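Local coordinates for protein pinoresinol-lariciresinol reductase (Thuja plicata, PDB 1QYD) that catalyses the NADPH-dependent, enantioselective reduction of (-)-pinoresinol to (-)-lariciresinol and on to (+)-secoisolariciresinol in lignan biosynthesis, at residues A148-F160 / S207-I220. Sequence-based numbering, arbitrary orientation.
Sequences ASIPYTYVSSNMF and SIDDPQTLNKTMYI
Y154, V155 and S156 pair in parallel with T217, M218 and Y219, the two strand axes inclined by 24° and approaching to 4.6 Å. M218 sits at the middle of this ladder: its N gives a hydrogen bond to Y154 O (2.6 Å), while its O takes a weak one from S156 N. Ahead of the strands, N215 N bonds to Y152 O (2.7 Å), in the carbonyl plane. N215 also lies across one face of the Y152 ring, its CA 3.9 Å from the ring centroid in a CH-pi contact and its OD1 3.1 Å from Y152 CE1; Y154 OH, itself bonded to E146, lies over the opposite face. With a leucine at Y152, N215 would probably lose the flat surface beneath its CA and amide. In this Rossmann-type NmrA reductase, strand 217-219 lies between 154-156 and 290-292 in a parallel sheet. T153 OG1 bonds to T213 O (2.9 Å) from above the carbonyl plane, and R111 binds both threonine hydroxyls. T153 CG2, anti to its own backbone N, packs against T213 CB at 3.8 Å. On the face carrying Y154 and T217, S156 CB approaches Y219 CD1 (3.7 Å), while S156 OG bonds to G118.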
ATOM      1  N   ALA A 148      15.987  -2.113  16.891  1.00 23.85           N
ATOM      2  CA  ALA A 148      16.798  -3.327  16.969  1.00 16.62           C
ATOM      3  C   ALA A 148      18.324  -3.080  16.947  1.00 18.77           C
ATOM      4  O   ALA A 148      19.137  -4.014  16.885  1.00 20.18           O
ATOM      5  CB  ALA A 148      16.377  -4.204  15.801  1.00 11.96           C
ATOM      6  N   SER A 149      18.731  -1.797  17.065  1.00 21.34           N
ATOM      7  CA  SER A 149      20.107  -1.267  17.053  1.00 24.06           C
ATOM      8  C   SER A 149      21.136  -1.940  16.121  1.00 23.15           C
ATOM      9  O   SER A 149      22.177  -2.500  16.477  1.00 20.14           O
ATOM     10  CB  SER A 149      20.613  -1.229  18.526  1.00 19.16           C
ATOM     11  OG  SER A 149      19.768  -0.360  19.282  1.00 13.83           O
ATOM     12  N   ILE A 150      20.718  -1.855  14.852  1.00 21.62           N
ATOM     13  CA  ILE A 150      21.477  -2.294  13.691  1.00 16.42           C
ATOM     14  C   ILE A 150      22.462  -1.163  13.399  1.00 16.14           C
ATOM     15  O   ILE A 150      22.191  -0.024  13.793  1.00 20.39           O
ATOM     16  CB  ILE A 150      20.431  -2.560  12.551  1.00 18.79           C
ATOM     17  CG1 ILE A 150      19.623  -3.806  12.941  1.00 17.00           C
ATOM     18  CG2 ILE A 150      21.089  -2.759  11.190  1.00 16.31           C
ATOM     19  CD1 ILE A 150      18.531  -4.283  11.966  1.00 17.34           C
ATOM     20  N   PRO A 151      23.633  -1.393  12.798  1.00 12.59           N
ATOM     21  CA  PRO A 151      24.531  -0.353  12.319  1.00 15.50           C
ATOM     22  C   PRO A 151      24.140   0.182  10.956  1.00 19.67           C
ATOM     23  O   PRO A 151      24.332  -0.514   9.969  1.00 20.87           O
ATOM     24  CB  PRO A 151      25.870  -1.008  12.317  1.00 17.32           C
ATOM     25  CG  PRO A 151      25.673  -2.247  13.142  1.00 14.28           C
ATOM     26  CD  PRO A 151      24.297  -2.677  12.756  1.00  9.90           C
ATOM     27  N   TYR A 152      23.620   1.414  10.873  1.00 28.21           N
ATOM     28  CA  TYR A 152      23.125   2.036   9.623  1.00 30.84           C
ATOM     29  C   TYR A 152      23.840   3.239   9.004  1.00 28.47           C
ATOM     30  O   TYR A 152      24.652   3.963   9.587  1.00 28.71           O
ATOM     31  CB  TYR A 152      21.635   2.462   9.763  1.00 29.05           C
ATOM     32  CG  TYR A 152      21.252   3.164  11.063  1.00 34.85           C
ATOM     33  CD1 TYR A 152      21.054   2.371  12.194  1.00 41.03           C
ATOM     34  CD2 TYR A 152      21.091   4.550  11.167  1.00 33.33           C
ATOM     35  CE1 TYR A 152      20.705   2.942  13.422  1.00 43.90           C
ATOM     36  CE2 TYR A 152      20.737   5.134  12.395  1.00 32.08           C
ATOM     37  CZ  TYR A 152      20.548   4.323  13.524  1.00 38.92           C
ATOM     38  OH  TYR A 152      20.218   4.841  14.779  1.00 37.51           O
ATOM     39  N   THR A 153      23.547   3.411   7.721  1.00 26.21           N
ATOM     40  CA  THR A 153      23.993   4.572   6.967  1.00 21.10           C
ATOM     41  C   THR A 153      22.826   4.767   6.053  1.00 19.12           C
ATOM     42  O   THR A 153      22.450   3.834   5.345  1.00 14.36           O
ATOM     43  CB  THR A 153      25.208   4.319   6.113  1.00 16.67           C
ATOM     44  OG1 THR A 153      26.221   3.786   6.954  1.00 13.78           O
ATOM     45  CG2 THR A 153      25.677   5.597   5.457  1.00 17.71           C
ATOM     46  N   TYR A 154      22.192   5.940   6.132  1.00 19.65           N
ATOM     47  CA  TYR A 154      21.080   6.213   5.229  1.00 16.17           C
ATOM     48  C   TYR A 154      21.610   7.058   4.083  1.00 11.22           C
ATOM     49  O   TYR A 154      22.031   8.194   4.241  1.00  6.10           O
ATOM     50  CB  TYR A 154      19.982   6.938   5.976  1.00 18.71           C
ATOM     51  CG  TYR A 154      19.408   6.120   7.117  1.00 21.74           C
ATOM     52  CD1 TYR A 154      19.195   6.722   8.347  1.00 24.10           C
ATOM     53  CD2 TYR A 154      19.072   4.782   6.941  1.00 26.24           C
ATOM     54  CE1 TYR A 154      18.634   6.000   9.398  1.00 28.17           C
ATOM     55  CE2 TYR A 154      18.519   4.052   7.995  1.00 26.14           C
ATOM     56  CZ  TYR A 154      18.293   4.668   9.218  1.00 23.87           C
ATOM     57  OH  TYR A 154      17.686   3.971  10.238  1.00 26.40           O
ATOM     58  N   VAL A 155      21.688   6.443   2.907  1.00 10.48           N
ATOM     59  CA  VAL A 155      22.239   7.080   1.732  1.00  6.53           C
ATOM     60  C   VAL A 155      21.176   7.862   0.999  1.00  9.15           C
ATOM     61  O   VAL A 155      20.522   7.322   0.113  1.00  8.34           O
ATOM     62  CB  VAL A 155      22.862   6.037   0.784  1.00  8.47           C
ATOM     63  CG1 VAL A 155      24.351   5.937   1.041  1.00  2.00           C
ATOM     64  CG2 VAL A 155      22.231   4.661   1.023  1.00 21.27           C
ATOM     65  N   SER A 156      20.969   9.124   1.442  1.00 13.35           N
ATOM     66  CA  SER A 156      20.078  10.114   0.818  1.00 13.43           C
ATOM     67  C   SER A 156      20.936  10.755  -0.261  1.00  9.82           C
ATOM     68  O   SER A 156      21.925  11.433   0.009  1.00  8.63           O
ATOM     69  CB  SER A 156      19.682  11.139   1.819  1.00 16.08           C
ATOM     70  OG  SER A 156      18.613  11.815   1.220  1.00 18.83           O
ATOM     71  N   SER A 157      20.582  10.461  -1.503  1.00  9.41           N
ATOM     72  CA  SER A 157      21.445  10.729  -2.634  1.00  8.69           C
ATOM     73  C   SER A 157      20.884  11.632  -3.730  1.00 10.56           C
ATOM     74  O   SER A 157      21.547  11.974  -4.699  1.00  4.92           O
ATOM     75  CB  SER A 157      21.824   9.368  -3.162  1.00  5.87           C
ATOM     76  OG  SER A 157      20.671   8.703  -3.671  1.00  8.24           O
ATOM     77  N   ASN A 158      19.613  11.984  -3.563  1.00 16.29           N
ATOM     78  CA  ASN A 158      18.838  12.934  -4.365  1.00 19.04           C
ATOM     79  C   ASN A 158      18.366  12.543  -5.770  1.00 20.16           C
ATOM     80  O   ASN A 158      17.744  11.485  -5.926  1.00 26.48           O
ATOM     81  CB  ASN A 158      19.632  14.276  -4.399  1.00 17.96           C
ATOM     82  CG  ASN A 158      19.834  14.872  -2.997  1.00 23.68           C
ATOM     83  OD1 ASN A 158      20.963  15.146  -2.550  1.00 24.33           O
ATOM     84  ND2 ASN A 158      18.730  15.056  -2.264  1.00 11.66           N
ATOM     85  N   MET A 159      18.563  13.359  -6.808  1.00 17.99           N
ATOM     86  CA  MET A 159      18.005  13.061  -8.108  1.00 15.18           C
ATOM     87  C   MET A 159      19.020  12.367  -8.951  1.00 13.59           C
ATOM     88  O   MET A 159      20.162  12.825  -9.033  1.00 11.91           O
ATOM     89  CB  MET A 159      17.561  14.329  -8.854  1.00 15.77           C
ATOM     90  CG  MET A 159      16.325  14.994  -8.264  1.00 13.26           C
ATOM     91  SD  MET A 159      15.770  16.419  -9.219  1.00 21.01           S
ATOM     92  CE  MET A 159      16.939  17.549  -8.570  1.00  7.84           C
ATOM     93  N   PHE A 160      18.594  11.250  -9.563  1.00  9.99           N
ATOM     94  CA  PHE A 160      19.493  10.565 -10.472  1.00 13.42           C
ATOM     95  C   PHE A 160      19.366  11.383 -11.747  1.00 12.34           C
ATOM     96  O   PHE A 160      18.274  11.742 -12.171  1.00 17.15           O
ATOM     97  CB  PHE A 160      19.071   9.104 -10.762  1.00 15.61           C
ATOM     98  CG  PHE A 160      18.842   8.165  -9.574  1.00 14.01           C
ATOM     99  CD1 PHE A 160      19.696   8.153  -8.468  1.00 14.59           C
ATOM    100  CD2 PHE A 160      17.718   7.330  -9.590  1.00 12.75           C
ATOM    101  CE1 PHE A 160      19.394   7.307  -7.392  1.00 22.33           C
ATOM    102  CE2 PHE A 160      17.429   6.494  -8.513  1.00  7.62           C
ATOM    103  CZ  PHE A 160      18.265   6.482  -7.410  1.00  5.78           C
ATOM    104  N   SER A 207      30.956   4.315   1.796  1.00  9.97           N
ATOM    105  CA  SER A 207      30.431   4.561   3.118  1.00  9.09           C
ATOM    106  C   SER A 207      30.551   3.317   4.001  1.00 18.92           C
ATOM    107  O   SER A 207      30.929   3.406   5.163  1.00 22.34           O
ATOM    108  CB  SER A 207      28.968   4.949   3.052  1.00  2.00           C
ATOM    109  OG  SER A 207      28.133   4.000   2.400  1.00  2.00           O
ATOM    110  N   ILE A 208      30.228   2.190   3.351  1.00 23.34           N
ATOM    111  CA  ILE A 208      30.082   0.822   3.807  1.00 23.41           C
ATOM    112  C   ILE A 208      30.785   0.394   5.066  1.00 25.06           C
ATOM    113  O   ILE A 208      30.153  -0.108   5.994  1.00 27.47           O
ATOM    114  CB  ILE A 208      30.463  -0.036   2.568  1.00 25.38           C
ATOM    115  CG1 ILE A 208      29.161  -0.343   1.887  1.00 24.65           C
ATOM    116  CG2 ILE A 208      31.156  -1.348   2.855  1.00 25.15           C
ATOM    117  CD1 ILE A 208      29.293  -1.404   0.764  1.00 34.25           C
ATOM    118  N   ASP A 209      32.096   0.608   5.073  1.00 27.78           N
ATOM    119  CA  ASP A 209      32.943   0.243   6.194  1.00 21.84           C
ATOM    120  C   ASP A 209      33.418   1.445   7.013  1.00 25.25           C
ATOM    121  O   ASP A 209      34.180   1.248   7.960  1.00 30.81           O
ATOM    122  CB  ASP A 209      34.175  -0.513   5.683  1.00 21.28           C
ATOM    123  CG  ASP A 209      33.923  -1.662   4.717  1.00 19.94           C
ATOM    124  OD1 ASP A 209      33.063  -2.499   4.976  1.00 23.54           O
ATOM    125  OD2 ASP A 209      34.594  -1.726   3.697  1.00 16.94           O
ATOM    126  N   ASP A 210      33.012   2.695   6.721  1.00 27.79           N
ATOM    127  CA  ASP A 210      33.537   3.871   7.389  1.00 26.36           C
ATOM    128  C   ASP A 210      32.982   4.126   8.788  1.00 28.05           C
ATOM    129  O   ASP A 210      31.768   4.114   8.987  1.00 28.66           O
ATOM    130  CB  ASP A 210      33.278   5.071   6.498  1.00 25.72           C
ATOM    131  CG  ASP A 210      34.514   5.946   6.470  1.00 27.85           C
ATOM    132  OD1 ASP A 210      34.492   6.993   7.108  1.00 22.34           O
ATOM    133  OD2 ASP A 210      35.500   5.570   5.830  1.00 32.94           O
ATOM    134  N   PRO A 211      33.830   4.340   9.804  1.00 27.72           N
ATOM    135  CA  PRO A 211      33.431   4.680  11.167  1.00 28.35           C
ATOM    136  C   PRO A 211      32.579   5.920  11.304  1.00 28.80           C
ATOM    137  O   PRO A 211      31.691   6.001  12.153  1.00 32.61           O
ATOM    138  CB  PRO A 211      34.732   4.789  11.931  1.00 27.26           C
ATOM    139  CG  PRO A 211      35.755   5.025  10.852  1.00 31.99           C
ATOM    140  CD  PRO A 211      35.264   4.090   9.762  1.00 29.95           C
ATOM    141  N   GLN A 212      32.900   6.855  10.413  1.00 26.99           N
ATOM    142  CA  GLN A 212      32.218   8.123  10.266  1.00 21.64           C
ATOM    143  C   GLN A 212      30.788   8.026   9.754  1.00 21.32           C
ATOM    144  O   GLN A 212      29.986   8.880  10.119  1.00 20.78           O
ATOM    145  CB  GLN A 212      32.971   9.020   9.299  1.00 25.33           C
ATOM    146  CG  GLN A 212      34.410   9.312   9.677  1.00 27.04           C
ATOM    147  CD  GLN A 212      34.789  10.749   9.350  1.00 30.51           C
ATOM    148  OE1 GLN A 212      35.670  11.018   8.526  1.00 33.57           O
ATOM    149  NE2 GLN A 212      34.114  11.701  10.008  1.00 31.39           N
ATOM    150  N   THR A 213      30.416   7.064   8.887  1.00 19.39           N
ATOM    151  CA  THR A 213      29.051   7.013   8.379  1.00 18.74           C
ATOM    152  C   THR A 213      28.121   6.135   9.200  1.00 20.77           C
ATOM    153  O   THR A 213      26.973   5.845   8.841  1.00 18.90           O
ATOM    154  CB  THR A 213      29.077   6.566   6.894  1.00 15.43           C
ATOM    155  OG1 THR A 213      29.654   5.287   6.774  1.00 18.31           O
ATOM    156  CG2 THR A 213      29.910   7.514   6.090  1.00 16.23           C
ATOM    157  N   LEU A 214      28.659   5.812  10.378  1.00 23.33           N
ATOM    158  CA  LEU A 214      28.015   4.974  11.374  1.00 29.00           C
ATOM    159  C   LEU A 214      26.844   5.644  12.080  1.00 33.02           C
ATOM    160  O   LEU A 214      27.012   6.559  12.902  1.00 40.09           O
ATOM    161  CB  LEU A 214      29.053   4.578  12.393  1.00 30.11           C
ATOM    162  CG  LEU A 214      29.245   3.137  12.803  1.00 30.13           C
ATOM    163  CD1 LEU A 214      30.491   3.154  13.679  1.00 28.31           C
ATOM    164  CD2 LEU A 214      27.996   2.536  13.462  1.00 19.99           C
ATOM    165  N   ASN A 215      25.650   5.133  11.755  1.00 27.99           N
ATOM    166  CA  ASN A 215      24.353   5.596  12.248  1.00 27.82           C
ATOM    167  C   ASN A 215      23.928   6.982  11.770  1.00 28.94           C
ATOM    168  O   ASN A 215      22.842   7.479  12.081  1.00 32.93           O
ATOM    169  CB  ASN A 215      24.312   5.553  13.801  1.00 27.30           C
ATOM    170  CG  ASN A 215      24.340   4.145  14.411  1.00 24.79           C
ATOM    171  OD1 ASN A 215      23.696   3.193  13.973  1.00 18.47           O
ATOM    172  ND2 ASN A 215      25.088   3.963  15.490  1.00 26.90           N
ATOM    173  N   LYS A 216      24.794   7.563  10.933  1.00 28.72           N
ATOM    174  CA  LYS A 216      24.634   8.840  10.272  1.00 23.43           C
ATOM    175  C   LYS A 216      23.964   8.735   8.896  1.00 23.20           C
ATOM    176  O   LYS A 216      24.037   7.701   8.210  1.00 18.97           O
ATOM    177  CB  LYS A 216      26.005   9.474  10.117  1.00 18.25           C
ATOM    178  CG  LYS A 216      26.628  10.116  11.348  1.00 23.95           C
ATOM    179  CD  LYS A 216      27.854  10.902  10.892  1.00 23.60           C
ATOM    180  CE  LYS A 216      28.438  11.865  11.930  1.00 30.16           C
ATOM    181  NZ  LYS A 216      29.681  12.490  11.499  1.00 18.67           N
ATOM    182  N   THR A 217      23.289   9.839   8.491  1.00 26.28           N
ATOM    183  CA  THR A 217      22.670   9.950   7.159  1.00 20.52           C
ATOM    184  C   THR A 217      23.746  10.481   6.219  1.00 23.23           C
ATOM    185  O   THR A 217      24.475  11.407   6.575  1.00 25.12           O
ATOM    186  CB  THR A 217      21.444  10.914   7.151  1.00 15.57           C
ATOM    187  OG1 THR A 217      20.495  10.408   8.113  1.00 11.95           O
ATOM    188  CG2 THR A 217      20.759  10.985   5.791  1.00  7.40           C
ATOM    189  N   MET A 218      23.916   9.862   5.040  1.00 22.34           N
ATOM    190  CA  MET A 218      24.940  10.270   4.095  1.00 16.12           C
ATOM    191  C   MET A 218      24.276  10.954   2.936  1.00 12.49           C
ATOM    192  O   MET A 218      23.612  10.301   2.139  1.00 20.39           O
ATOM    193  CB  MET A 218      25.726   9.074   3.566  1.00 14.29           C
ATOM    194  CG  MET A 218      26.854   9.600   2.711  1.00  8.15           C
ATOM    195  SD  MET A 218      27.551   8.339   1.641  1.00 14.91           S
ATOM    196  CE  MET A 218      29.167   8.566   2.241  1.00  2.00           C
ATOM    197  N   TYR A 219      24.426  12.273   2.865  1.00 14.29           N
ATOM    198  CA  TYR A 219      23.894  13.086   1.775  1.00  9.72           C
ATOM    199  C   TYR A 219      24.922  13.171   0.648  1.00  9.42           C
ATOM    200  O   TYR A 219      26.123  13.270   0.886  1.00 12.36           O
ATOM    201  CB  TYR A 219      23.582  14.499   2.265  1.00  2.00           C
ATOM    202  CG  TYR A 219      22.488  14.626   3.325  1.00  5.42           C
ATOM    203  CD1 TYR A 219      21.162  14.368   2.993  1.00  7.27           C
ATOM    204  CD2 TYR A 219      22.795  15.010   4.632  1.00  7.37           C
ATOM    205  CE1 TYR A 219      20.159  14.497   3.962  1.00  9.95           C
ATOM    206  CE2 TYR A 219      21.800  15.138   5.600  1.00  2.00           C
ATOM    207  CZ  TYR A 219      20.486  14.882   5.260  1.00  3.82           C
ATOM    208  OH  TYR A 219      19.488  15.018   6.206  1.00  9.90           O
ATOM    209  N   ILE A 220      24.527  13.041  -0.615  1.00 11.77           N
ATOM    210  CA  ILE A 220      25.461  13.288  -1.701  1.00  4.76           C
ATOM    211  C   ILE A 220      24.902  14.627  -2.179  1.00  9.23           C
ATOM    212  O   ILE A 220      23.713  14.774  -2.526  1.00  3.15           O
ATOM    213  CB  ILE A 220      25.363  12.222  -2.792  1.00  2.00           C
ATOM    214  CG1 ILE A 220      25.392  10.792  -2.259  1.00  2.00           C
ATOM    215  CG2 ILE A 220      26.576  12.446  -3.674  1.00  7.96           C
ATOM    216  CD1 ILE A 220      25.584   9.657  -3.281  1.00  2.00           C
TER